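Transcriptional repressor, TetR family (Thermus thermophilus, PDB 3ANP) represses transcription of genes for fatty acid degradation as a TetR-family regulator and binds lauroyl-CoA. Local coordinates at residues E12-A17 / G44-Y49; E20-R25 / A55-Y60; E81-L86 / L188-M193; V92-T97 / E180-N185. One frame throughout, in Å; residues are numbered along the deposited sequence.

How the contacts relate
Helix 3-25 leads off the chain and takes part in two contacts. Contact 1 closes a loop of 26 residues from 12-17 to 44-49 and joins the first helix to the last helix of the predicted helix-turn-helix. Contact 2 runs from 20-25 to 55-60 on helix 54-77; its segments alternate with those of contact 1, so the two loops cross. Their centres lie about 11 Å apart, and Phe15 packs on Val56 between them. Helix 54-77 then leads toward the C-terminal domain. There contact 3 closes a loop of 101 residues, and contact 4 nests within it. Both join helix 82-99 to helix 178-191, and both touch the second subunit.

Contact 1: E12-A17 / G44-Y49; sequences ERIFRA and GTFFNY
Ile14 spreads its two branches by its torsions: CG2 stands anti to the backbone N while CG1 lies beside it (chi1 -70°), and the extended chi2 of 166° carries CD1 outward. Each branch meets a different ring of 44-49. Ile14 CG2 comes to the edge of the Phe46 ring, near its plane, 3.6 Å from Phe46 CD1. Phe46 CG is anti to its own N (chi1 164°), which brings CD1 to this methyl. Ile14 CD1 lies 3.8 Å from Tyr49 CD2 and almost as close to CG of that ring, and these two side chains cross at about a right angle.

The backbones are close here, with Ile14 CA and Phe46 CA 7.1 Å apart. Phe46 also packs on Ala32 and Ile35 of helix 32-39. On the far side of helix 3-25, Arg16 NE makes a nearly straight salt bridge with Glu12 OE2 at 2.9 Å, coming from above the carboxylate plane. Segment 44-49 lies in the predicted helix-turn-helix, the DNA-binding motif of TetR repressors. Just before 12-17, Arg11 NH1 adds a hydrogen bond to Tyr49 O. Between the two segments the contact is apolar, so here it rests on shape and burial.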
loop_
_atom_site.group_PDB
_atom_site.type_symbol
_atom_site.label_atom_id
_atom_site.label_comp_id
_atom_site.label_asym_id
_atom_site.label_seq_id
_atom_site.Cartn_x
_atom_site.Cartn_y
_atom_site.Cartn_z
ATOM N N GLU A 12 16.989 -25.735 6.762
ATOM C CA GLU A 12 17.930 -24.847 6.085
ATOM C C GLU A 12 18.332 -25.374 4.706
ATOM O O GLU A 12 18.512 -24.597 3.772
ATOM C CB GLU A 12 19.171 -24.599 6.955
ATOM C CG GLU A 12 19.973 -23.362 6.543
ATOM C CD GLU A 12 21.201 -23.674 5.686
ATOM O OE1 GLU A 12 21.837 -22.713 5.177
ATOM O OE2 GLU A 12 21.542 -24.870 5.529
ATOM N N ARG A 13 18.452 -26.691 4.562
ATOM C CA ARG A 13 18.832 -27.251 3.270
ATOM C C ARG A 13 17.695 -27.048 2.260
ATOM O O ARG A 13 17.931 -26.709 1.101
ATOM C CB ARG A 13 19.169 -28.740 3.407
ATOM C CG ARG A 13 19.839 -29.307 2.165
ATOM C CD ARG A 13 20.271 -30.754 2.345
ATOM N NE ARG A 13 19.146 -31.686 2.394
ATOM C CZ ARG A 13 18.759 -32.340 3.487
ATOM N NH1 ARG A 13 19.406 -32.160 4.636
ATOM N NH2 ARG A 13 17.742 -33.193 3.428
ATOM N N ILE A 14 16.458 -27.264 2.696
ATOM C CA ILE A 14 15.314 -27.059 1.817
ATOM C C ILE A 14 15.292 -25.572 1.422
ATOM O O ILE A 14 15.129 -25.231 0.253
ATOM C CB ILE A 14 13.992 -27.435 2.538
ATOM C CG1 ILE A 14 13.933 -28.962 2.734
ATOM C CG2 ILE A 14 12.782 -26.921 1.731
ATOM C CD1 ILE A 14 12.857 -29.429 3.706
ATOM N N PHE A 15 15.468 -24.691 2.409
ATOM C CA PHE A 15 15.485 -23.260 2.142
ATOM C C PHE A 15 16.546 -22.906 1.093
ATOM O O PHE A 15 16.268 -22.220 0.097
ATOM C CB PHE A 15 15.748 -22.491 3.443
ATOM C CG PHE A 15 15.916 -21.010 3.245
ATOM C CD1 PHE A 15 17.188 -20.440 3.175
ATOM C CD2 PHE A 15 14.803 -20.188 3.090
ATOM C CE1 PHE A 15 17.348 -19.071 2.949
ATOM C CE2 PHE A 15 14.950 -18.827 2.866
ATOM C CZ PHE A 15 16.232 -18.265 2.793
ATOM N N ARG A 16 17.770 -23.383 1.307
ATOM C CA ARG A 16 18.843 -23.095 0.362
ATOM C C ARG A 16 18.533 -23.611 -1.022
ATOM O O ARG A 16 18.765 -22.914 -2.026
ATOM C CB ARG A 16 20.166 -23.699 0.844
ATOM C CG ARG A 16 20.735 -22.968 2.045
ATOM C CD ARG A 16 22.215 -23.285 2.248
ATOM N NE ARG A 16 22.414 -24.641 2.737
ATOM C CZ ARG A 16 22.854 -25.653 1.997
ATOM N NH1 ARG A 16 23.154 -25.466 0.715
ATOM N NH2 ARG A 16 22.976 -26.858 2.540
ATOM N N ALA A 17 18.024 -24.838 -1.082
ATOM C CA ALA A 17 17.679 -25.462 -2.356
ATOM C C ALA A 17 16.638 -24.628 -3.110
ATOM O O ALA A 17 16.763 -24.393 -4.311
ATOM C CB ALA A 17 17.142 -26.859 -2.115
ATOM N N GLY A 44 6.066 -34.257 -0.099
ATOM C CA GLY A 44 5.307 -34.137 1.132
ATOM C C GLY A 44 6.111 -33.489 2.252
ATOM O O GLY A 44 5.579 -32.715 3.046
ATOM N N THR A 45 7.398 -33.806 2.326
ATOM C CA THR A 45 8.264 -33.238 3.362
ATOM C C THR A 45 8.499 -31.741 3.113
ATOM O O THR A 45 8.555 -30.943 4.049
ATOM C CB THR A 45 9.614 -33.990 3.408
ATOM O OG1 THR A 45 9.384 -35.311 3.892
ATOM C CG2 THR A 45 10.620 -33.285 4.323
ATOM N N PHE A 46 8.629 -31.360 1.852
ATOM C CA PHE A 46 8.811 -29.952 1.535
ATOM C C PHE A 46 7.627 -29.163 2.100
ATOM O O PHE A 46 7.816 -28.123 2.721
ATOM C CB PHE A 46 8.857 -29.714 0.030
ATOM C CG PHE A 46 8.663 -28.269 -0.338
ATOM C CD1 PHE A 46 9.707 -27.355 -0.185
ATOM C CD2 PHE A 46 7.408 -27.799 -0.725
ATOM C CE1 PHE A 46 9.502 -25.989 -0.404
ATOM C CE2 PHE A 46 7.189 -26.439 -0.944
ATOM C CZ PHE A 46 8.236 -25.532 -0.781
ATOM N N PHE A 47 6.406 -29.648 1.879
ATOM C CA PHE A 47 5.232 -28.937 2.384
ATOM C C PHE A 47 5.116 -28.930 3.897
ATOM O O PHE A 47 4.495 -28.027 4.474
ATOM C CB PHE A 47 3.944 -29.482 1.745
ATOM C CG PHE A 47 3.747 -29.022 0.329
ATOM C CD1 PHE A 47 3.642 -27.654 0.041
ATOM C CD2 PHE A 47 3.709 -29.938 -0.722
ATOM C CE1 PHE A 47 3.502 -27.205 -1.278
ATOM C CE2 PHE A 47 3.570 -29.502 -2.047
ATOM C CZ PHE A 47 3.467 -28.134 -2.323
ATOM N N ASN A 48 5.715 -29.921 4.550
ATOM C CA ASN A 48 5.679 -29.957 6.004
ATOM C C ASN A 48 6.498 -28.799 6.545
ATOM O O ASN A 48 6.163 -28.223 7.576
ATOM C CB ASN A 48 6.237 -31.283 6.550
ATOM C CG ASN A 48 5.293 -32.441 6.324
ATOM O OD1 ASN A 48 4.077 -32.267 6.353
ATOM N ND2 ASN A 48 5.843 -33.630 6.115
ATOM N N TYR A 49 7.564 -28.447 5.836
ATOM C CA TYR A 49 8.427 -27.346 6.272
ATOM C C TYR A 49 7.959 -25.977 5.776
ATOM O O TYR A 49 8.056 -24.985 6.504
ATOM C CB TYR A 49 9.865 -27.611 5.816
ATOM C CG TYR A 49 10.566 -28.627 6.703
ATOM C CD1 TYR A 49 11.343 -28.213 7.786
ATOM C CD2 TYR A 49 10.391 -29.999 6.499
ATOM C CE1 TYR A 49 11.933 -29.136 8.655
ATOM C CE2 TYR A 49 10.978 -30.933 7.353
ATOM C CZ TYR A 49 11.747 -30.490 8.429
ATOM O OH TYR A 49 12.329 -31.393 9.277
#

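Contact 2: E20-R25 / A55-Y60; sequences ELFRNR and AVLLDY
Phe22 brings CE2 and CD2 of its ring to Val56 and Leu57 of helix 54-77. Phe22 CE2 lies 3.7 Å from Val56 CG1 and nearly as close to Val56 CB. The neighbouring ring atom, Phe22 CD2, is 3.9 Å from Leu57 CD2. Both aliphatic chains meet the ring obliquely. The CB bonds of Phe22 and Val56 point toward the opposite helix. That of Leu57 does not, and its CD2 branch makes the approach instead.

The axes of the two short helical segments pass 12.2 Å apart, with an angle of 98° between their directions. Phe22 and the CD2 branch of Leu57 reach into the gap between the axes. This nearly perpendicular crossing belongs to the N-terminal DNA-binding domain of the TetR family, where the start of helix 54-77 packs on the first helix and the helix continues toward the ligand-binding domain. Phe27 adds an edge-to-face ring contact to Phe22, and Leu103 of helix 101-110 also packs on that ring.

At the more exposed margin, Arg23 stretches toward Tyr60. Its chain is extended from CG to NE, which carries the guanidinium across to the phenol end. Arg23 NH1 lies 3.4 Å from Tyr60 OH, and the hydroxyl sits at the guanidinium edge, near its plane. The guanidinium and the ring are turned 77° apart. Tyr60 OH has a hydrogen bond with Glu100 OE2, and the same carboxylate oxygen makes a long, weak ion pair with Arg23 NH1.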
loop_
_atom_site.group_PDB
_atom_site.type_symbol
_atom_site.label_atom_id
_atom_site.label_comp_id
_atom_site.label_asym_id
_atom_site.label_seq_id
_atom_site.Cartn_x
_atom_site.Cartn_y
_atom_site.Cartn_z
ATOM N N GLU A 20 18.104 -21.092 -4.426
ATOM C CA GLU A 20 18.950 -21.255 -5.606
ATOM C C GLU A 20 18.080 -21.462 -6.859
ATOM O O GLU A 20 18.301 -20.818 -7.895
ATOM C CB GLU A 20 19.921 -22.436 -5.415
ATOM C CG GLU A 20 20.857 -22.676 -6.596
ATOM C CD GLU A 20 21.949 -21.608 -6.751
ATOM O OE1 GLU A 20 21.875 -20.540 -6.100
ATOM O OE2 GLU A 20 22.890 -21.836 -7.542
ATOM N N LEU A 21 17.076 -22.335 -6.767
ATOM C CA LEU A 21 16.183 -22.577 -7.905
ATOM C C LEU A 21 15.418 -21.304 -8.250
ATOM O O LEU A 21 15.270 -20.977 -9.426
ATOM C CB LEU A 21 15.175 -23.711 -7.597
ATOM C CG LEU A 21 15.786 -25.115 -7.679
ATOM C CD1 LEU A 21 14.911 -26.125 -6.961
ATOM C CD2 LEU A 21 15.968 -25.507 -9.162
ATOM N N PHE A 22 14.913 -20.601 -7.235
ATOM C CA PHE A 22 14.161 -19.367 -7.486
ATOM C C PHE A 22 15.059 -18.356 -8.209
ATOM O O PHE A 22 14.644 -17.689 -9.171
ATOM C CB PHE A 22 13.661 -18.715 -6.177
ATOM C CG PHE A 22 12.636 -19.537 -5.398
ATOM C CD1 PHE A 22 11.869 -20.514 -6.014
ATOM C CD2 PHE A 22 12.412 -19.264 -4.045
ATOM C CE1 PHE A 22 10.880 -21.211 -5.293
ATOM C CE2 PHE A 22 11.439 -19.949 -3.318
ATOM C CZ PHE A 22 10.670 -20.926 -3.950
ATOM N N ARG A 23 16.291 -18.237 -7.735
ATOM C CA ARG A 23 17.237 -17.306 -8.340
ATOM C C ARG A 23 17.594 -17.669 -9.764
ATOM O O ARG A 23 17.559 -16.818 -10.653
ATOM C CB ARG A 23 18.527 -17.238 -7.512
ATOM C CG ARG A 23 18.415 -16.371 -6.272
ATOM C CD ARG A 23 19.716 -16.352 -5.456
ATOM N NE ARG A 23 19.637 -15.364 -4.387
ATOM C CZ ARG A 23 19.667 -15.653 -3.091
ATOM N NH1 ARG A 23 19.575 -14.672 -2.203
ATOM N NH2 ARG A 23 19.798 -16.913 -2.680
ATOM N N ASN A 24 17.939 -18.933 -9.984
ATOM C CA ASN A 24 18.352 -19.400 -11.308
ATOM C C ASN A 24 17.249 -19.634 -12.333
ATOM O O ASN A 24 17.482 -19.499 -13.535
ATOM C CB ASN A 24 19.157 -20.701 -11.184
ATOM C CG ASN A 24 20.509 -20.492 -10.524
ATOM O OD1 ASN A 24 21.086 -19.417 -10.626
ATOM N ND2 ASN A 24 21.025 -21.527 -9.862
ATOM N N ARG A 25 16.053 -19.985 -11.873
ATOM C CA ARG A 25 14.975 -20.301 -12.805
ATOM C C ARG A 25 13.685 -19.511 -12.641
ATOM O O ARG A 25 12.789 -19.613 -13.476
ATOM C CB ARG A 25 14.682 -21.806 -12.733
ATOM C CG ARG A 25 15.903 -22.668 -13.098
ATOM C CD ARG A 25 15.696 -24.151 -12.847
ATOM N NE ARG A 25 14.643 -24.716 -13.685
ATOM C CZ ARG A 25 14.219 -25.973 -13.609
ATOM N NH1 ARG A 25 13.251 -26.401 -14.413
ATOM N NH2 ARG A 25 14.762 -26.808 -12.727
ATOM N N ALA A 55 6.132 -19.048 1.603
ATOM C CA ALA A 55 6.642 -19.122 2.960
ATOM C C ALA A 55 8.178 -19.122 2.903
ATOM O O ALA A 55 8.836 -18.672 3.836
ATOM C CB ALA A 55 6.113 -20.391 3.672
ATOM N N VAL A 56 8.749 -19.627 1.813
ATOM C CA VAL A 56 10.212 -19.613 1.680
ATOM C C VAL A 56 10.658 -18.152 1.550
ATOM O O VAL A 56 11.588 -17.709 2.232
ATOM C CB VAL A 56 10.704 -20.398 0.422
ATOM C CG1 VAL A 56 12.209 -20.210 0.253
ATOM C CG2 VAL A 56 10.387 -21.901 0.565
ATOM N N LEU A 57 9.990 -17.398 0.679
ATOM C CA LEU A 57 10.346 -15.993 0.485
ATOM C C LEU A 57 10.175 -15.187 1.776
ATOM O O LEU A 57 10.957 -14.281 2.054
ATOM C CB LEU A 57 9.497 -15.382 -0.636
ATOM C CG LEU A 57 9.586 -16.060 -2.008
ATOM C CD1 LEU A 57 8.570 -15.409 -2.952
ATOM C CD2 LEU A 57 11.016 -15.943 -2.578
ATOM N N LEU A 58 9.161 -15.510 2.575
ATOM C CA LEU A 58 8.971 -14.783 3.824
ATOM C C LEU A 58 10.160 -15.022 4.740
ATOM O O LEU A 58 10.603 -14.114 5.429
ATOM C CB LEU A 58 7.693 -15.216 4.525
ATOM C CG LEU A 58 6.415 -14.817 3.780
ATOM C CD1 LEU A 58 5.226 -15.328 4.580
ATOM C CD2 LEU A 58 6.340 -13.296 3.602
ATOM N N ASP A 59 10.671 -16.249 4.756
ATOM C CA ASP A 59 11.840 -16.550 5.583
ATOM C C ASP A 59 13.010 -15.660 5.156
ATOM O O ASP A 59 13.740 -15.131 6.001
ATOM C CB ASP A 59 12.229 -18.026 5.442
ATOM C CG ASP A 59 11.727 -18.882 6.606
ATOM O OD1 ASP A 59 10.848 -18.409 7.366
ATOM O OD2 ASP A 59 12.207 -20.030 6.756
ATOM N N TYR A 60 13.187 -15.501 3.844
ATOM C CA TYR A 60 14.270 -14.652 3.319
ATOM C C TYR A 60 14.033 -13.209 3.734
ATOM O O TYR A 60 14.940 -12.531 4.220
ATOM C CB TYR A 60 14.326 -14.720 1.793
ATOM C CG TYR A 60 15.463 -13.923 1.171
ATOM C CD1 TYR A 60 15.314 -13.322 -0.081
ATOM C CD2 TYR A 60 16.695 -13.799 1.816
ATOM C CE1 TYR A 60 16.368 -12.616 -0.678
ATOM C CE2 TYR A 60 17.751 -13.091 1.228
ATOM C CZ TYR A 60 17.576 -12.507 -0.017
ATOM O OH TYR A 60 18.617 -11.820 -0.598
#

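Contact 3: E81-L86 / L188-M193; sequences EPVEVL and LLLEGM
The first turn of helix 82-99 faces the last turn of helix 178-191, with Val83 CA and Leu190 CA 8.9 Å apart. Leu190 carries the contact from its side. Its CG stands anti to the backbone N (chi1 -175°), and the two methyls then part company. Leu190 CD2 rests against both methyls of Val83, 3.9 Å from Val83 CG1 and 3.9 Å from Val83 CG2. The two side chains cross at a slant. Leu190 CD1 faces Leu86 one turn further along, at a looser 4.4 Å from Leu86 CD1. One leucine thus spans two positions of the opposite helix by purely apolar packing.

Both helices have an end here. Glu81 takes the N-cap position before helix 82-99. Gly192 ends the helical run of 178-191 with a positive phi of 91°, a backbone shape that suits glycine.

Around this pair, Leu86 also rests on Ile135 of helix 128-142, and Val85 packs on Val72, Leu75 and Leu76 of helix 54-77. Leu189 turns to Thr157 and Leu158 of helix 151-172. The second subunit lies against 188-193, where its Leu194 packs on Leu190 and its Arg146 forms a salt bridge with Glu191.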
loop_
_atom_site.group_PDB
_atom_site.type_symbol
_atom_site.label_atom_id
_atom_site.label_comp_id
_atom_site.label_asym_id
_atom_site.label_seq_id
_atom_site.Cartn_x
_atom_site.Cartn_y
_atom_site.Cartn_z
ATOM N N GLU A 81 22.286 10.539 14.244
ATOM C CA GLU A 81 21.009 11.225 14.410
ATOM C C GLU A 81 19.892 10.312 13.900
ATOM O O GLU A 81 20.019 9.710 12.841
ATOM C CB GLU A 81 20.976 12.518 13.589
ATOM C CG GLU A 81 21.989 13.575 13.985
ATOM C CD GLU A 81 21.834 14.845 13.162
ATOM O OE1 GLU A 81 22.050 14.798 11.926
ATOM O OE2 GLU A 81 21.485 15.889 13.757
ATOM N N PRO A 82 18.789 10.205 14.649
ATOM C CA PRO A 82 17.667 9.360 14.238
ATOM C C PRO A 82 17.152 9.671 12.836
ATOM O O PRO A 82 16.833 8.755 12.065
ATOM C CB PRO A 82 16.631 9.643 15.310
ATOM C CG PRO A 82 17.484 9.769 16.524
ATOM C CD PRO A 82 18.602 10.670 16.035
ATOM N N VAL A 83 17.061 10.950 12.485
ATOM C CA VAL A 83 16.569 11.263 11.148
ATOM C C VAL A 83 17.526 10.760 10.085
ATOM O O VAL A 83 17.093 10.273 9.041
ATOM C CB VAL A 83 16.289 12.774 10.954
ATOM C CG1 VAL A 83 16.019 13.078 9.468
ATOM C CG2 VAL A 83 15.052 13.157 11.769
ATOM N N GLU A 84 18.827 10.852 10.342
ATOM C CA GLU A 84 19.794 10.350 9.364
ATOM C C GLU A 84 19.740 8.827 9.311
ATOM O O GLU A 84 20.006 8.230 8.268
ATOM C CB GLU A 84 21.220 10.808 9.697
ATOM C CG GLU A 84 21.636 12.074 8.949
ATOM C CD GLU A 84 21.493 11.934 7.433
ATOM O OE1 GLU A 84 22.073 10.989 6.849
ATOM O OE2 GLU A 84 20.800 12.775 6.823
ATOM N N VAL A 85 19.405 8.189 10.427
ATOM C CA VAL A 85 19.320 6.732 10.413
ATOM C C VAL A 85 18.104 6.339 9.581
ATOM O O VAL A 85 18.125 5.334 8.876
ATOM C CB VAL A 85 19.202 6.139 11.822
ATOM C CG1 VAL A 85 19.049 4.605 11.718
ATOM C CG2 VAL A 85 20.462 6.464 12.618
ATOM N N LEU A 86 17.042 7.131 9.679
ATOM C CA LEU A 86 15.830 6.889 8.894
ATOM C C LEU A 86 16.129 7.012 7.403
ATOM O O LEU A 86 15.745 6.146 6.619
ATOM C CB LEU A 86 14.749 7.897 9.244
ATOM C CG LEU A 86 13.897 7.599 10.467
ATOM C CD1 LEU A 86 12.963 8.776 10.715
ATOM C CD2 LEU A 86 13.111 6.317 10.236
ATOM N N LEU A 188 7.752 13.542 3.330
ATOM C CA LEU A 188 6.353 13.919 3.474
ATOM C C LEU A 188 5.754 13.493 4.801
ATOM O O LEU A 188 5.112 14.307 5.472
ATOM C CB LEU A 188 5.505 13.370 2.318
ATOM C CG LEU A 188 5.655 14.102 0.983
ATOM C CD1 LEU A 188 4.619 13.572 0.001
ATOM C CD2 LEU A 188 5.452 15.610 1.191
ATOM N N LEU A 189 5.960 12.239 5.208
ATOM C CA LEU A 189 5.382 11.813 6.477
ATOM C C LEU A 189 6.117 12.399 7.679
ATOM O O LEU A 189 5.497 12.759 8.681
ATOM C CB LEU A 189 5.357 10.286 6.600
ATOM C CG LEU A 189 4.314 9.790 7.609
ATOM C CD1 LEU A 189 2.927 9.881 6.953
ATOM C CD2 LEU A 189 4.599 8.341 8.043
ATOM N N LEU A 190 7.438 12.498 7.596
ATOM C CA LEU A 190 8.188 13.045 8.721
ATOM C C LEU A 190 7.963 14.554 8.901
ATOM O O LEU A 190 7.648 15.010 10.007
ATOM C CB LEU A 190 9.682 12.765 8.548
ATOM C CG LEU A 190 10.636 13.168 9.684
ATOM C CD1 LEU A 190 10.330 12.349 10.923
ATOM C CD2 LEU A 190 12.089 12.924 9.256
ATOM N N GLU A 191 8.111 15.324 7.821
ATOM C CA GLU A 191 7.951 16.783 7.899
ATOM C C GLU A 191 6.556 17.305 7.586
ATOM O O GLU A 191 6.155 18.354 8.102
ATOM C CB GLU A 191 8.931 17.471 6.944
ATOM C CG GLU A 191 10.379 17.087 7.171
ATOM C CD GLU A 191 11.294 17.684 6.113
ATOM O OE1 GLU A 191 10.974 17.562 4.911
ATOM O OE2 GLU A 191 12.334 18.269 6.482
ATOM N N GLY A 192 5.827 16.582 6.739
ATOM C CA GLY A 192 4.500 17.024 6.347
ATOM C C GLY A 192 4.566 17.894 5.096
ATOM O O GLY A 192 5.653 18.321 4.681
HETATM N N MSE A 193 3.410 18.152 4.486
HETATM C CA MSE A 193 3.333 18.997 3.287
HETATM C C MSE A 193 3.455 20.473 3.658
HETATM O O MSE A 193 3.928 21.282 2.856
HETATM C CB MSE A 193 1.985 18.797 2.573
HETATM C CG MSE A 193 1.681 17.351 2.213
HETATM SE SE MSE A 193 -0.087 17.258 1.401
HETATM C CE MSE A 193 -1.030 16.392 2.846
#

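Contact 4: V92-T97 / E180-N185; sequences VLAEGT and EELEKN
Leu182 reaches Ala94 with one methyl. Its CG lies beside the backbone N (chi1 -66°), and an extended chi2 of -173° pushes CD1 out to the opposite helix. There Leu182 CD1 is 3.8 Å from Ala94 CB and about equally near the backbone N of Ala94. Leu93 CB is looser, 4.3 Å from Leu182 CD1. The small Ala94 side chain is matched by a close approach, with Ala94 CA and Leu182 CA 7.1 Å apart.

This pairing of helix 82-99 with helix 178-191 lies in the C-terminal, ligand-binding domain of the TetR fold. The side chain of Leu93 is about 5 Å from the bound lauroyl-CoA. Tyr162, which lines that pocket, packs on both Leu93 and Leu182.

Thr97 turns its hydroxyl back along the helix, and OG1 bonds Leu93 O at 2.7 Å from above the carbonyl plane. Thr97 N reaches the same oxygen from the opposite face. Thr97 OG1 is also hydrogen-bonded with Tyr162 OH. Lys184 folds back so that NZ meets Glu181 OE2 in a salt bridge and Asn185 OD1 in a hydrogen bond, each at 2.8 Å. Lys184 NZ also bonds Thr157 of the second subunit, whose Arg153 pairs with Glu180 and Glu181.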
loop_
_atom_site.group_PDB
_atom_site.type_symbol
_atom_site.label_atom_id
_atom_site.label_comp_id
_atom_site.label_asym_id
_atom_site.label_seq_id
_atom_site.Cartn_x
_atom_site.Cartn_y
_atom_site.Cartn_z
ATOM N N VAL A 92 19.021 2.197 1.907
ATOM C CA VAL A 92 19.429 0.798 1.797
ATOM C C VAL A 92 18.250 -0.089 1.407
ATOM O O VAL A 92 18.411 -1.076 0.688
ATOM C CB VAL A 92 20.065 0.312 3.112
ATOM C CG1 VAL A 92 20.141 -1.209 3.132
ATOM C CG2 VAL A 92 21.479 0.916 3.237
ATOM N N LEU A 93 17.062 0.262 1.877
ATOM C CA LEU A 93 15.874 -0.505 1.517
ATOM C C LEU A 93 15.652 -0.410 0.007
ATOM O O LEU A 93 15.365 -1.405 -0.649
ATOM C CB LEU A 93 14.644 0.045 2.242
ATOM C CG LEU A 93 14.225 -0.644 3.539
ATOM C CD1 LEU A 93 13.033 0.112 4.150
ATOM C CD2 LEU A 93 13.846 -2.091 3.237
ATOM N N ALA A 94 15.798 0.791 -0.541
ATOM C CA ALA A 94 15.603 0.994 -1.976
ATOM C C ALA A 94 16.648 0.209 -2.761
ATOM O O ALA A 94 16.342 -0.474 -3.738
ATOM C CB ALA A 94 15.700 2.468 -2.314
ATOM N N GLU A 95 17.893 0.307 -2.320
ATOM C CA GLU A 95 18.970 -0.399 -2.990
ATOM C C GLU A 95 18.770 -1.908 -2.905
ATOM O O GLU A 95 18.871 -2.619 -3.904
ATOM C CB GLU A 95 20.308 0.018 -2.363
ATOM C CG GLU A 95 20.610 1.499 -2.574
ATOM C CD GLU A 95 21.773 2.019 -1.718
ATOM O OE1 GLU A 95 22.166 1.350 -0.731
ATOM O OE2 GLU A 95 22.285 3.111 -2.027
ATOM N N GLY A 96 18.474 -2.400 -1.709
ATOM C CA GLY A 96 18.281 -3.832 -1.542
ATOM C C GLY A 96 17.064 -4.340 -2.293
ATOM O O GLY A 96 17.076 -5.441 -2.841
ATOM N N THR A 97 15.996 -3.550 -2.310
ATOM C CA THR A 97 14.784 -3.963 -3.011
ATOM C C THR A 97 15.058 -4.111 -4.497
ATOM O O THR A 97 14.565 -5.037 -5.138
ATOM C CB THR A 97 13.635 -2.941 -2.801
ATOM O OG1 THR A 97 13.296 -2.898 -1.411
ATOM C CG2 THR A 97 12.401 -3.350 -3.601
ATOM N N GLU A 180 14.687 7.715 -4.635
ATOM C CA GLU A 180 14.073 9.048 -4.651
ATOM C C GLU A 180 12.625 8.982 -4.152
ATOM O O GLU A 180 12.153 9.862 -3.424
ATOM C CB GLU A 180 14.107 9.613 -6.078
ATOM C CG GLU A 180 13.644 11.068 -6.238
ATOM C CD GLU A 180 12.128 11.233 -6.223
ATOM O OE1 GLU A 180 11.407 10.349 -6.760
ATOM O OE2 GLU A 180 11.661 12.264 -5.693
ATOM N N GLU A 181 11.923 7.933 -4.564
ATOM C CA GLU A 181 10.538 7.729 -4.167
ATOM C C GLU A 181 10.419 7.483 -2.659
ATOM O O GLU A 181 9.542 8.038 -2.003
ATOM C CB GLU A 181 9.957 6.549 -4.961
ATOM C CG GLU A 181 8.632 5.985 -4.454
ATOM C CD GLU A 181 7.444 6.902 -4.703
ATOM O OE1 GLU A 181 7.527 7.794 -5.579
ATOM O OE2 GLU A 181 6.413 6.710 -4.033
ATOM N N LEU A 182 11.302 6.663 -2.099
ATOM C CA LEU A 182 11.232 6.395 -0.668
ATOM C C LEU A 182 11.608 7.631 0.136
ATOM O O LEU A 182 11.047 7.877 1.203
ATOM C CB LEU A 182 12.128 5.195 -0.289
ATOM C CG LEU A 182 11.657 3.857 -0.896
ATOM C CD1 LEU A 182 12.506 2.735 -0.319
ATOM C CD2 LEU A 182 10.156 3.608 -0.592
ATOM N N GLU A 183 12.548 8.416 -0.382
ATOM C CA GLU A 183 12.969 9.641 0.294
ATOM C C GLU A 183 11.773 10.604 0.326
ATOM O O GLU A 183 11.587 11.344 1.293
ATOM C CB GLU A 183 14.145 10.275 -0.465
ATOM C CG GLU A 183 14.539 11.686 -0.019
ATOM C CD GLU A 183 15.203 11.739 1.351
ATOM O OE1 GLU A 183 15.750 10.707 1.810
ATOM O OE2 GLU A 183 15.199 12.829 1.963
ATOM N N LYS A 184 10.974 10.596 -0.741
ATOM C CA LYS A 184 9.778 11.442 -0.819
ATOM C C LYS A 184 8.780 11.017 0.263
ATOM O O LYS A 184 8.207 11.867 0.949
ATOM C CB LYS A 184 9.111 11.329 -2.212
ATOM C CG LYS A 184 7.734 12.036 -2.339
ATOM C CD LYS A 184 6.529 11.111 -2.041
ATOM C CE LYS A 184 6.423 9.999 -3.095
ATOM N NZ LYS A 184 5.321 9.020 -2.854
ATOM N N ASN A 185 8.565 9.709 0.411
ATOM C CA ASN A 185 7.638 9.205 1.436
ATOM C C ASN A 185 8.098 9.622 2.819
ATOM O O ASN A 185 7.299 10.045 3.669
ATOM C CB ASN A 185 7.554 7.671 1.418
ATOM C CG ASN A 185 6.906 7.132 0.167
ATOM O OD1 ASN A 185 6.175 7.843 -0.513
ATOM N ND2 ASN A 185 7.153 5.853 -0.134
#